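Local coordinates for protein putative amidohydrolase (Unidentified, PDB 3MKV) that probably acts as a zinc-dependent prolidase of the amidohydrolase superfamily, hydrolysing dipeptides that end in proline, at residues Tyr272-Glu286 / Lys320-Leu334. Residues are numbered along the deposited sequence; the frame is centred on the assembly and turned at random.
Sequences YVVPTLVTYDALASE and KMGFGTDLLGEAQRL. With ZN (zinc ion), chain I; SO4 (sulfate ion), chain L.
Thr279 and Asp326 show how a metal ligand can be held by its own backbone. The hydroxyl OG1 of Thr279 donates to the carbonyl O of Asp326 at 2.8 Å, approaching from above the carbonyl plane, 43° out of it. With OG1 anti to the backbone N (chi1 -174°), the hydroxyl leaves the helix toward the loop; a water donates to Thr279 OG1 and makes only a weak bond, as acceptor, with Leu328 N. The Asp326 side chain turns to the zinc ion, which OD1 binds at 2.4 Å together with His65, His67 and the carboxylated Lys193, which is shared with the second zinc, while its CB lies 3.6 Å from Thr276 CB. Thr276 OG1 in turn bonds His254, a ligand of the second zinc site.

Outward from the metal, the side chains of Val278 and Leu327 cross at about a right angle, CG1 against CD1, and the methyl of Ala282 sits among Leu327, Ala331 and Leu334. Glu286 closes this end with a salt bridge from OE1 to Arg333 NH1 (3.3 Å), carboxylate and guanidinium planes 84° apart.

At the other end, a single parallel bridge joins Val273 to Met321: Val273 N donates to Lys320 O (3.1 Å) and Gly322 N to Val273 O (2.9 Å). Lys320 NZ, also bonded to Gly270 O, lies over one face of the Tyr272 ring in a cation-pi contact, though its detail is doubtful. The pairing joins neighbouring elements of the TIM-like barrel, the second leading to Asp326 at the barrel mouth, where the strands' C-terminal ends lie. Because the Asp326 carbonyl is gripped through Thr279 and its carboxylate by zinc, the metal ligand is probably restrained at both ends.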
loop_
_atom_site.group_PDB
_atom_site.type_symbol
_atom_site.label_atom_id
_atom_site.label_comp_id
_atom_site.label_asym_id
_atom_site.label_seq_id
_atom_site.Cartn_x
_atom_site.Cartn_y
_atom_site.Cartn_z
ATOM N N TYR A 272 -28.758 -21.948 24.909
ATOM C CA TYR A 272 -29.587 -20.984 25.627
ATOM C C TYR A 272 -30.080 -19.879 24.719
ATOM O O TYR A 272 -29.405 -19.506 23.752
ATOM C CB TYR A 272 -28.810 -20.318 26.753
ATOM C CG TYR A 272 -28.087 -21.247 27.697
ATOM C CD1 TYR A 272 -28.558 -21.459 28.981
ATOM C CD2 TYR A 272 -26.906 -21.866 27.319
ATOM C CE1 TYR A 272 -27.884 -22.290 29.862
ATOM C CE2 TYR A 272 -26.226 -22.694 28.186
ATOM C CZ TYR A 272 -26.724 -22.908 29.458
ATOM O OH TYR A 272 -26.058 -23.740 30.334
ATOM N N VAL A 273 -31.255 -19.346 25.041
ATOM C CA VAL A 273 -31.738 -18.133 24.384
ATOM C C VAL A 273 -31.826 -16.963 25.358
ATOM O O VAL A 273 -32.124 -17.135 26.538
ATOM C CB VAL A 273 -33.106 -18.331 23.676
ATOM C CG1 VAL A 273 -33.490 -17.062 22.940
ATOM C CG2 VAL A 273 -33.028 -19.494 22.691
ATOM N N VAL A 274 -31.547 -15.770 24.851
ATOM C CA VAL A 274 -31.613 -14.556 25.653
ATOM C C VAL A 274 -32.508 -13.537 24.961
ATOM O O VAL A 274 -32.058 -12.796 24.076
ATOM C CB VAL A 274 -30.223 -13.916 25.863
ATOM C CG1 VAL A 274 -30.350 -12.727 26.795
ATOM C CG2 VAL A 274 -29.227 -14.941 26.412
ATOM N N PRO A 275 -33.783 -13.500 25.367
ATOM C CA PRO A 275 -34.767 -12.564 24.842
ATOM C C PRO A 275 -34.432 -11.174 25.336
ATOM O O PRO A 275 -33.920 -11.028 26.445
ATOM C CB PRO A 275 -36.087 -13.040 25.483
ATOM C CG PRO A 275 -35.798 -14.434 26.015
ATOM C CD PRO A 275 -34.353 -14.394 26.391
ATOM N N THR A 276 -34.727 -10.155 24.539
ATOM C CA THR A 276 -34.431 -8.785 24.943
ATOM C C THR A 276 -35.623 -7.867 24.666
ATOM O O THR A 276 -35.487 -6.823 24.019
ATOM C CB THR A 276 -33.150 -8.270 24.247
ATOM O OG1 THR A 276 -33.316 -8.319 22.818
ATOM C CG2 THR A 276 -31.949 -9.138 24.638
ATOM N N LEU A 277 -36.787 -8.273 25.179
ATOM C CA LEU A 277 -38.091 -7.645 24.862
ATOM C C LEU A 277 -38.211 -6.141 25.135
ATOM O O LEU A 277 -38.813 -5.405 24.359
ATOM C CB LEU A 277 -39.229 -8.380 25.593
ATOM C CG LEU A 277 -39.307 -9.888 25.363
ATOM C CD1 LEU A 277 -40.458 -10.503 26.131
ATOM C CD2 LEU A 277 -39.441 -10.178 23.877
ATOM N N VAL A 278 -37.658 -5.690 26.247
ATOM C CA VAL A 278 -37.813 -4.297 26.650
ATOM C C VAL A 278 -37.310 -3.330 25.575
ATOM O O VAL A 278 -37.841 -2.225 25.411
ATOM C CB VAL A 278 -37.089 -4.026 27.987
ATOM C CG1 VAL A 278 -35.591 -4.320 27.852
ATOM C CG2 VAL A 278 -37.355 -2.602 28.466
ATOM N N THR A 279 -36.284 -3.746 24.841
ATOM C CA THR A 279 -35.687 -2.879 23.842
ATOM C C THR A 279 -36.643 -2.579 22.696
ATOM O O THR A 279 -36.678 -1.458 22.191
ATOM C CB THR A 279 -34.380 -3.454 23.280
ATOM O OG1 THR A 279 -33.781 -2.487 22.411
ATOM C CG2 THR A 279 -34.644 -4.735 22.505
ATOM N N TYR A 280 -37.423 -3.573 22.288
ATOM C CA TYR A 280 -38.369 -3.366 21.191
ATOM C C TYR A 280 -39.489 -2.397 21.573
ATOM O O TYR A 280 -39.857 -1.520 20.786
ATOM C CB TYR A 280 -38.891 -4.707 20.671
ATOM C CG TYR A 280 -37.738 -5.638 20.386
ATOM C CD1 TYR A 280 -36.750 -5.268 19.485
ATOM C CD2 TYR A 280 -37.608 -6.862 21.036
ATOM C CE1 TYR A 280 -35.673 -6.088 19.219
ATOM C CE2 TYR A 280 -36.524 -7.696 20.776
ATOM C CZ TYR A 280 -35.560 -7.293 19.862
ATOM O OH TYR A 280 -34.467 -8.078 19.577
ATOM N N ASP A 281 -40.004 -2.536 22.791
ATOM C CA ASP A 281 -41.000 -1.607 23.313
ATOM C C ASP A 281 -40.507 -0.156 23.332
ATOM O O ASP A 281 -41.300 0.779 23.198
ATOM C CB ASP A 281 -41.435 -2.027 24.719
ATOM C CG ASP A 281 -42.277 -3.294 24.715
ATOM O OD1 ASP A 281 -42.852 -3.629 25.777
ATOM O OD2 ASP A 281 -42.364 -3.951 23.651
ATOM N N ALA A 282 -39.201 0.026 23.505
ATOM C CA ALA A 282 -38.609 1.359 23.589
ATOM C C ALA A 282 -38.303 1.946 22.217
ATOM O O ALA A 282 -38.474 3.145 22.000
ATOM C CB ALA A 282 -37.348 1.329 24.438
ATOM N N LEU A 283 -37.831 1.112 21.298
ATOM C CA LEU A 283 -37.548 1.578 19.950
ATOM C C LEU A 283 -38.815 2.146 19.317
ATOM O O LEU A 283 -38.774 3.153 18.605
ATOM C CB LEU A 283 -36.980 0.445 19.092
ATOM C CG LEU A 283 -35.546 0.004 19.408
ATOM C CD1 LEU A 283 -35.181 -1.266 18.659
ATOM C CD2 LEU A 283 -34.557 1.127 19.100
ATOM N N ALA A 284 -39.942 1.499 19.592
ATOM C CA ALA A 284 -41.230 1.952 19.079
ATOM C C ALA A 284 -41.694 3.244 19.755
ATOM O O ALA A 284 -42.172 4.156 19.088
ATOM C CB ALA A 284 -42.277 0.856 19.237
ATOM N N SER A 285 -41.532 3.322 21.075
ATOM C CA SER A 285 -42.056 4.438 21.875
ATOM C C SER A 285 -41.309 5.760 21.707
ATOM O O SER A 285 -41.924 6.816 21.569
ATOM C CB SER A 285 -42.065 4.071 23.365
ATOM O OG SER A 285 -42.668 2.807 23.585
ATOM N N GLU A 286 -39.984 5.706 21.740
ATOM C CA GLU A 286 -39.189 6.921 21.827
ATOM C C GLU A 286 -37.969 6.881 20.920
ATOM O O GLU A 286 -37.105 7.755 20.999
ATOM C CB GLU A 286 -38.749 7.154 23.276
ATOM C CG GLU A 286 -37.710 6.153 23.778
ATOM C CD GLU A 286 -37.527 6.199 25.290
ATOM O OE1 GLU A 286 -38.547 6.175 26.012
ATOM O OE2 GLU A 286 -36.366 6.252 25.755
ATOM N N LYS A 320 -33.853 -23.288 28.102
ATOM C CA LYS A 320 -33.145 -22.484 29.086
ATOM C C LYS A 320 -33.037 -21.026 28.608
ATOM O O LYS A 320 -32.346 -20.724 27.623
ATOM C CB LYS A 320 -31.756 -23.089 29.335
ATOM C CG LYS A 320 -31.788 -24.368 30.169
ATOM C CD LYS A 320 -30.788 -25.417 29.705
ATOM C CE LYS A 320 -29.344 -24.945 29.820
ATOM N NZ LYS A 320 -28.420 -25.758 28.964
ATOM N N MET A 321 -33.735 -20.129 29.309
ATOM C CA MET A 321 -33.768 -18.707 28.969
ATOM C C MET A 321 -32.965 -17.858 29.950
ATOM O O MET A 321 -33.037 -18.055 31.160
ATOM C CB MET A 321 -35.209 -18.199 28.917
ATOM C CG MET A 321 -35.947 -18.605 27.659
ATOM S SD MET A 321 -37.588 -17.889 27.530
ATOM C CE MET A 321 -38.529 -19.012 28.562
ATOM N N GLY A 322 -32.195 -16.911 29.418
ATOM C CA GLY A 322 -31.422 -15.997 30.250
ATOM C C GLY A 322 -32.084 -14.639 30.243
ATOM O O GLY A 322 -33.063 -14.424 29.549
ATOM N N PHE A 323 -31.548 -13.706 31.013
ATOM C CA PHE A 323 -32.143 -12.376 31.101
ATOM C C PHE A 323 -31.310 -11.371 30.303
ATOM O O PHE A 323 -30.080 -11.327 30.422
ATOM C CB PHE A 323 -32.252 -11.972 32.575
ATOM C CG PHE A 323 -32.791 -10.587 32.808
ATOM C CD1 PHE A 323 -34.105 -10.398 33.209
ATOM C CD2 PHE A 323 -31.972 -9.474 32.672
ATOM C CE1 PHE A 323 -34.604 -9.114 33.450
ATOM C CE2 PHE A 323 -32.464 -8.192 32.911
ATOM C CZ PHE A 323 -33.783 -8.016 33.299
ATOM N N GLY A 324 -31.974 -10.580 29.470
ATOM C CA GLY A 324 -31.278 -9.573 28.695
ATOM C C GLY A 324 -32.161 -8.394 28.368
ATOM O O GLY A 324 -33.387 -8.496 28.413
ATOM N N THR A 325 -31.536 -7.276 28.010
ATOM C CA THR A 325 -32.270 -6.043 27.775
ATOM C C THR A 325 -31.982 -5.415 26.405
ATOM O O THR A 325 -32.919 -5.061 25.680
ATOM C CB THR A 325 -32.048 -5.011 28.931
ATOM O OG1 THR A 325 -30.651 -4.715 29.064
ATOM C CG2 THR A 325 -32.578 -5.563 30.272
ATOM N N ASP A 326 -30.699 -5.261 26.067
ATOM C CA ASP A 326 -30.276 -4.732 24.757
ATOM C C ASP A 326 -30.782 -3.316 24.470
ATOM O O ASP A 326 -31.245 -3.030 23.365
ATOM C CB ASP A 326 -30.715 -5.673 23.624
ATOM C CG ASP A 326 -30.036 -5.358 22.295
ATOM O OD1 ASP A 326 -28.939 -4.758 22.302
ATOM O OD2 ASP A 326 -30.600 -5.715 21.235
ATOM N N LEU A 327 -30.676 -2.428 25.450
ATOM C CA LEU A 327 -31.180 -1.060 25.308
ATOM C C LEU A 327 -30.120 -0.066 24.807
ATOM O O LEU A 327 -28.918 -0.270 25.006
ATOM C CB LEU A 327 -31.776 -0.586 26.641
ATOM C CG LEU A 327 -33.074 -1.280 27.088
ATOM C CD1 LEU A 327 -33.287 -1.192 28.587
ATOM C CD2 LEU A 327 -34.292 -0.733 26.342
ATOM N N LEU A 328 -30.577 1.026 24.189
ATOM C CA LEU A 328 -29.688 2.021 23.582
ATOM C C LEU A 328 -29.925 3.420 24.131
ATOM O O LEU A 328 -31.030 3.755 24.539
ATOM C CB LEU A 328 -29.879 2.057 22.059
ATOM C CG LEU A 328 -29.963 0.721 21.308
ATOM C CD1 LEU A 328 -30.367 0.939 19.866
ATOM C CD2 LEU A 328 -28.649 -0.060 21.386
ATOM N N GLY A 329 -28.882 4.242 24.124
ATOM C CA GLY A 329 -29.008 5.659 24.460
ATOM C C GLY A 329 -29.767 5.961 25.737
ATOM O O GLY A 329 -29.425 5.467 26.813
ATOM N N GLU A 330 -30.782 6.790 25.591
ATOM C CA GLU A 330 -31.640 7.252 26.656
ATOM C C GLU A 330 -32.421 6.127 27.294
ATOM O O GLU A 330 -32.719 6.162 28.471
ATOM C CB GLU A 330 -32.598 8.302 26.113
ATOM C CG GLU A 330 -31.956 9.629 25.764
ATOM C CD GLU A 330 -31.335 9.687 24.367
ATOM O OE1 GLU A 330 -31.208 8.650 23.686
ATOM O OE2 GLU A 330 -30.968 10.799 23.949
ATOM N N ALA A 331 -32.793 5.164 26.472
ATOM C CA ALA A 331 -33.647 4.039 26.859
ATOM C C ALA A 331 -32.970 3.075 27.822
ATOM O O ALA A 331 -33.641 2.301 28.515
ATOM C CB ALA A 331 -34.097 3.295 25.637
ATOM N N GLN A 332 -31.642 3.097 27.846
ATOM C CA GLN A 332 -30.899 2.288 28.793
ATOM C C GLN A 332 -31.502 2.391 30.187
ATOM O O GLN A 332 -31.336 1.492 31.008
ATOM C CB GLN A 332 -29.430 2.707 28.838
ATOM C CG GLN A 332 -28.684 2.451 27.543
ATOM C CD GLN A 332 -27.392 1.677 27.748
ATOM O OE1 GLN A 332 -27.235 0.966 28.740
ATOM N NE2 GLN A 332 -26.467 1.798 26.798
ATOM N N ARG A 333 -32.200 3.485 30.466
ATOM C CA ARG A 333 -32.746 3.677 31.809
ATOM C C ARG A 333 -33.853 2.664 32.147
ATOM O O ARG A 333 -34.216 2.499 33.319
ATOM C CB ARG A 333 -33.290 5.089 31.966
ATOM C CG ARG A 333 -34.801 5.146 31.953
ATOM C CD ARG A 333 -35.351 5.545 30.607
ATOM N NE ARG A 333 -35.646 6.973 30.566
ATOM C CZ ARG A 333 -36.611 7.517 29.828
ATOM N NH1 ARG A 333 -37.391 6.754 29.070
ATOM N NH2 ARG A 333 -36.800 8.832 29.858
ATOM N N LEU A 334 -34.358 1.985 31.111
ATOM C CA LEU A 334 -35.532 1.115 31.211
ATOM C C LEU A 334 -35.197 -0.338 31.517
ATOM O O LEU A 334 -36.085 -1.176 31.647
ATOM C CB LEU A 334 -36.362 1.184 29.917
ATOM C CG LEU A 334 -37.053 2.522 29.628
ATOM C CD1 LEU A 334 -37.441 2.636 28.165
ATOM C CD2 LEU A 334 -38.280 2.710 30.529
HETATM ZN ZN ZN I . -27.346 -6.177 21.227
HETATM S S SO4 L . -23.422 -25.646 29.303
HETATM O O1 SO4 L . -23.363 -24.306 29.879
HETATM O O2 SO4 L . -22.840 -26.602 30.227
HETATM O O3 SO4 L . -24.816 -25.988 29.049
HETATM O O4 SO4 L . -22.660 -25.685 28.057
HETATM O O HOH W 1 -35.067 -11.357 28.703
HETATM O O HOH W 2 -33.688 0.329 22.787
#